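Local structure of geranylgeranyl Pyrophosphate Synthetase (Geoglobus acetivorans, 5JFQ) at residues Q151-S156 against L169-K174. The protein condenses three molecules of isopentenyl diphosphate in turn onto dimethylallyl diphosphate, using magnesium, to make geranylgeranyl diphosphate, with some farnesyl diphosphate as a lesser product. Numbering follows the deposited sequence.
Sequences QFMDMS and LEMVRK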
ATOM      1  N   GLN B 151      10.895  -2.131  -8.795  1.00 60.12           N
ATOM      2  CA  GLN B 151      11.243  -0.716  -8.729  1.00 60.51           C
ATOM      3  C   GLN B 151      12.513  -0.501  -7.918  1.00 60.87           C
ATOM      4  O   GLN B 151      13.351   0.339  -8.267  1.00 64.15           O
ATOM      5  CB  GLN B 151      10.082   0.088  -8.144  1.00 61.45           C
ATOM      6  CG  GLN B 151      10.384   1.580  -7.900  1.00 62.89           C
ATOM      7  CD  GLN B 151      10.668   2.370  -9.184  1.00 67.98           C
ATOM      8  OE1 GLN B 151      10.552   1.848 -10.296  1.00 67.52           O
ATOM      9  NE2 GLN B 151      11.042   3.642  -9.027  1.00 71.17           N
ATOM     10  N   PHE B 152      12.682  -1.259  -6.840  1.00 55.24           N
ATOM     11  CA  PHE B 152      13.932  -1.175  -6.096  1.00 57.13           C
ATOM     12  C   PHE B 152      15.105  -1.699  -6.922  1.00 59.17           C
ATOM     13  O   PHE B 152      16.221  -1.182  -6.821  1.00 56.50           O
ATOM     14  CB  PHE B 152      13.789  -1.945  -4.792  1.00 54.41           C
ATOM     15  CG  PHE B 152      14.990  -1.896  -3.925  1.00 48.35           C
ATOM     16  CD1 PHE B 152      15.179  -0.842  -3.055  1.00 51.35           C
ATOM     17  CD2 PHE B 152      15.923  -2.913  -3.961  1.00 46.50           C
ATOM     18  CE1 PHE B 152      16.297  -0.798  -2.246  1.00 50.36           C
ATOM     19  CE2 PHE B 152      17.032  -2.880  -3.155  1.00 45.49           C
ATOM     20  CZ  PHE B 152      17.225  -1.824  -2.301  1.00 43.18           C
ATOM     21  N   MET B 153      14.870  -2.712  -7.754  1.00 61.78           N
ATOM     22  CA  MET B 153      15.932  -3.197  -8.627  1.00 63.55           C
ATOM     23  C   MET B 153      16.287  -2.158  -9.687  1.00 63.55           C
ATOM     24  O   MET B 153      17.461  -1.812  -9.860  1.00 58.34           O
ATOM     25  CB  MET B 153      15.513  -4.516  -9.273  1.00 57.28           C
ATOM     26  CG  MET B 153      15.747  -5.710  -8.374  1.00 57.63           C
ATOM     27  SD  MET B 153      14.840  -7.183  -8.875  1.00 74.14           S
ATOM     28  CE  MET B 153      15.582  -7.507 -10.462  1.00 69.85           C
ATOM     29  N   ASP B 154      15.274  -1.641 -10.392  1.00 62.69           N
ATOM     30  CA  ASP B 154      15.490  -0.634 -11.427  1.00 61.52           C
ATOM     31  C   ASP B 154      16.290   0.543 -10.897  1.00 62.42           C
ATOM     32  O   ASP B 154      17.225   1.016 -11.549  1.00 65.15           O
ATOM     33  CB  ASP B 154      14.143  -0.154 -11.961  1.00 61.37           C
ATOM     34  CG  ASP B 154      14.254   0.510 -13.294  1.00 58.11           C
ATOM     35  OD1 ASP B 154      15.183   0.150 -14.041  1.00 60.44           O
ATOM     36  OD2 ASP B 154      13.400   1.365 -13.605  1.00 55.28           O
ATOM     37  N   MET B 155      15.930   1.034  -9.713  1.00 62.47           N
ATOM     38  CA  MET B 155      16.618   2.191  -9.165  1.00 59.90           C
ATOM     39  C   MET B 155      18.011   1.824  -8.692  1.00 62.77           C
ATOM     40  O   MET B 155      18.950   2.612  -8.852  1.00 69.41           O
ATOM     41  CB  MET B 155      15.806   2.796  -8.032  1.00 58.36           C
ATOM     42  CG  MET B 155      14.472   3.347  -8.479  1.00 61.82           C
ATOM     43  SD  MET B 155      13.713   4.289  -7.157  1.00 75.68           S
ATOM     44  CE  MET B 155      13.897   3.136  -5.796  1.00 57.69           C
ATOM     45  N   SER B 156      18.168   0.630  -8.115  1.00 59.74           N
ATOM     46  CA  SER B 156      19.508   0.146  -7.792  1.00 60.12           C
ATOM     47  C   SER B 156      20.396   0.085  -9.031  1.00 62.75           C
ATOM     48  O   SER B 156      21.605   0.320  -8.935  1.00 61.89           O
ATOM     49  CB  SER B 156      19.433  -1.231  -7.145  1.00 54.35           C
ATOM     50  OG  SER B 156      19.238  -2.235  -8.133  1.00 63.09           O
ATOM     51  N   LEU B 169      16.371  -8.104 -17.139  1.00 64.23           N
ATOM     52  CA  LEU B 169      15.129  -8.685 -17.624  1.00 65.71           C
ATOM     53  C   LEU B 169      14.314  -9.284 -16.491  1.00 65.97           C
ATOM     54  O   LEU B 169      13.082  -9.354 -16.588  1.00 62.25           O
ATOM     55  CB  LEU B 169      15.408  -9.729 -18.704  1.00 67.09           C
ATOM     56  CG  LEU B 169      15.678  -9.183 -20.110  1.00 67.78           C
ATOM     57  CD1 LEU B 169      15.921 -10.320 -21.067  1.00 71.04           C
ATOM     58  CD2 LEU B 169      14.540  -8.300 -20.608  1.00 65.48           C
ATOM     59  N   GLU B 170      14.971  -9.719 -15.415  1.00 67.98           N
ATOM     60  CA  GLU B 170      14.211 -10.079 -14.226  1.00 67.32           C
ATOM     61  C   GLU B 170      13.559  -8.847 -13.612  1.00 68.38           C
ATOM     62  O   GLU B 170      12.435  -8.926 -13.097  1.00 67.31           O
ATOM     63  CB  GLU B 170      15.103 -10.791 -13.208  1.00 62.31           C
ATOM     64  CG  GLU B 170      14.324 -11.367 -12.029  1.00 68.76           C
ATOM     65  CD  GLU B 170      13.094 -12.156 -12.471  1.00 71.36           C
ATOM     66  OE1 GLU B 170      13.181 -12.880 -13.489  1.00 72.92           O
ATOM     67  OE2 GLU B 170      12.039 -12.046 -11.805  1.00 68.16           O
ATOM     68  N   MET B 171      14.230  -7.695 -13.700  1.00 66.21           N
ATOM     69  CA  MET B 171      13.649  -6.459 -13.196  1.00 63.21           C
ATOM     70  C   MET B 171      12.428  -6.061 -14.006  1.00 58.98           C
ATOM     71  O   MET B 171      11.411  -5.657 -13.439  1.00 62.00           O
ATOM     72  CB  MET B 171      14.685  -5.338 -13.203  1.00 59.72           C
ATOM     73  CG  MET B 171      14.145  -4.013 -12.718  1.00 54.80           C
ATOM     74  SD  MET B 171      13.317  -3.078 -14.012  1.00 59.44           S
ATOM     75  CE  MET B 171      14.673  -2.822 -15.178  1.00 63.38           C
ATOM     76  N   VAL B 172      12.518  -6.133 -15.334  1.00 57.81           N
ATOM     77  CA  VAL B 172      11.367  -5.749 -16.145  1.00 63.99           C
ATOM     78  C   VAL B 172      10.216  -6.716 -15.908  1.00 61.40           C
ATOM     79  O   VAL B 172       9.043  -6.311 -15.888  1.00 60.03           O
ATOM     80  CB  VAL B 172      11.740  -5.649 -17.639  1.00 64.50           C
ATOM     81  CG1 VAL B 172      12.081  -6.994 -18.204  1.00 68.24           C
ATOM     82  CG2 VAL B 172      10.578  -5.093 -18.414  1.00 65.16           C
ATOM     83  N   ARG B 173      10.529  -7.992 -15.683  1.00 58.91           N
ATOM     84  CA  ARG B 173       9.490  -8.976 -15.412  1.00 63.82           C
ATOM     85  C   ARG B 173       8.691  -8.593 -14.170  1.00 61.45           C
ATOM     86  O   ARG B 173       7.453  -8.659 -14.170  1.00 60.20           O
ATOM     87  CB  ARG B 173      10.128 -10.360 -15.261  1.00 64.64           C
ATOM     88  CG  ARG B 173       9.185 -11.459 -14.836  1.00 62.19           C
ATOM     89  CD  ARG B 173       9.929 -12.570 -14.116  1.00 59.39           C
ATOM     90  NE  ARG B 173       9.020 -13.246 -13.206  1.00 72.11           N
ATOM     91  CZ  ARG B 173       9.020 -13.090 -11.888  1.00 72.41           C
ATOM     92  NH1 ARG B 173       9.910 -12.293 -11.315  1.00 70.12           N
ATOM     93  NH2 ARG B 173       8.133 -13.743 -11.142  1.00 74.77           N
ATOM     94  N   LYS B 174       9.385  -8.162 -13.112  1.00 60.36           N
ATOM     95  CA  LYS B 174       8.720  -7.714 -11.896  1.00 55.98           C
ATOM     96  C   LYS B 174       8.113  -6.321 -12.065  1.00 58.48           C
ATOM     97  O   LYS B 174       6.963  -6.091 -11.677  1.00 59.80           O
ATOM     98  CB  LYS B 174       9.703  -7.709 -10.728  1.00 51.86           C
ATOM     99  CG  LYS B 174      10.229  -9.053 -10.286  1.00 53.72           C
ATOM    100  CD  LYS B 174      11.020  -8.853  -8.995  1.00 59.06           C
ATOM    101  CE  LYS B 174      11.521 -10.151  -8.393  1.00 65.54           C
ATOM    102  NZ  LYS B 174      12.672 -10.737  -9.135  1.00 74.73           N
TER
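Met153 and Met171 face each other across the crossing of two helix segments, with CA of Met153 6.1 Å from CA of Met171. The methyl CE of Met153 lies against the backbone and CB of Met171, 3.6 Å from that CB, whereas Met171 meets CB of Met153 chiefly through its CG, at 3.7 Å. CG of Met171 stands anti to the backbone N (chi1 179°), and bends at chi2 and chi3 then carry the thioether past Asp154, where SD of Met171 sits 3.7 Å from CB of Asp154 and CE borders the carboxylate. On the other flank Lys174 crosses Met153 at about a right angle, a loose contact with CD and NZ each 4.2 Å from SD of Met153. No hydrogen bond joins the segments, so the evidence is for van der Waals packing. With alanine at Met171, the methyl of Met153 would probably lose part of its support and Asp154 its thioether cover. In the second shell, Lys174 NZ probably pairs with the less surely placed Glu170 carboxylate, and Arg173 bridges to Glu146 on helix 130-159. The segment axes approach to 8.9 Å at 142°, roughly antiparallel, within consecutive helices 130-159 and 165-190 of the mainly helical prenyl synthase fold. Behind helix 130-159, Gln151 packs on Asp84 and Asp88 of helix 67-88, probable magnesium ligands; Met153 also touches Pro29 of the second subunit, and Val172 leans on helix 195-221.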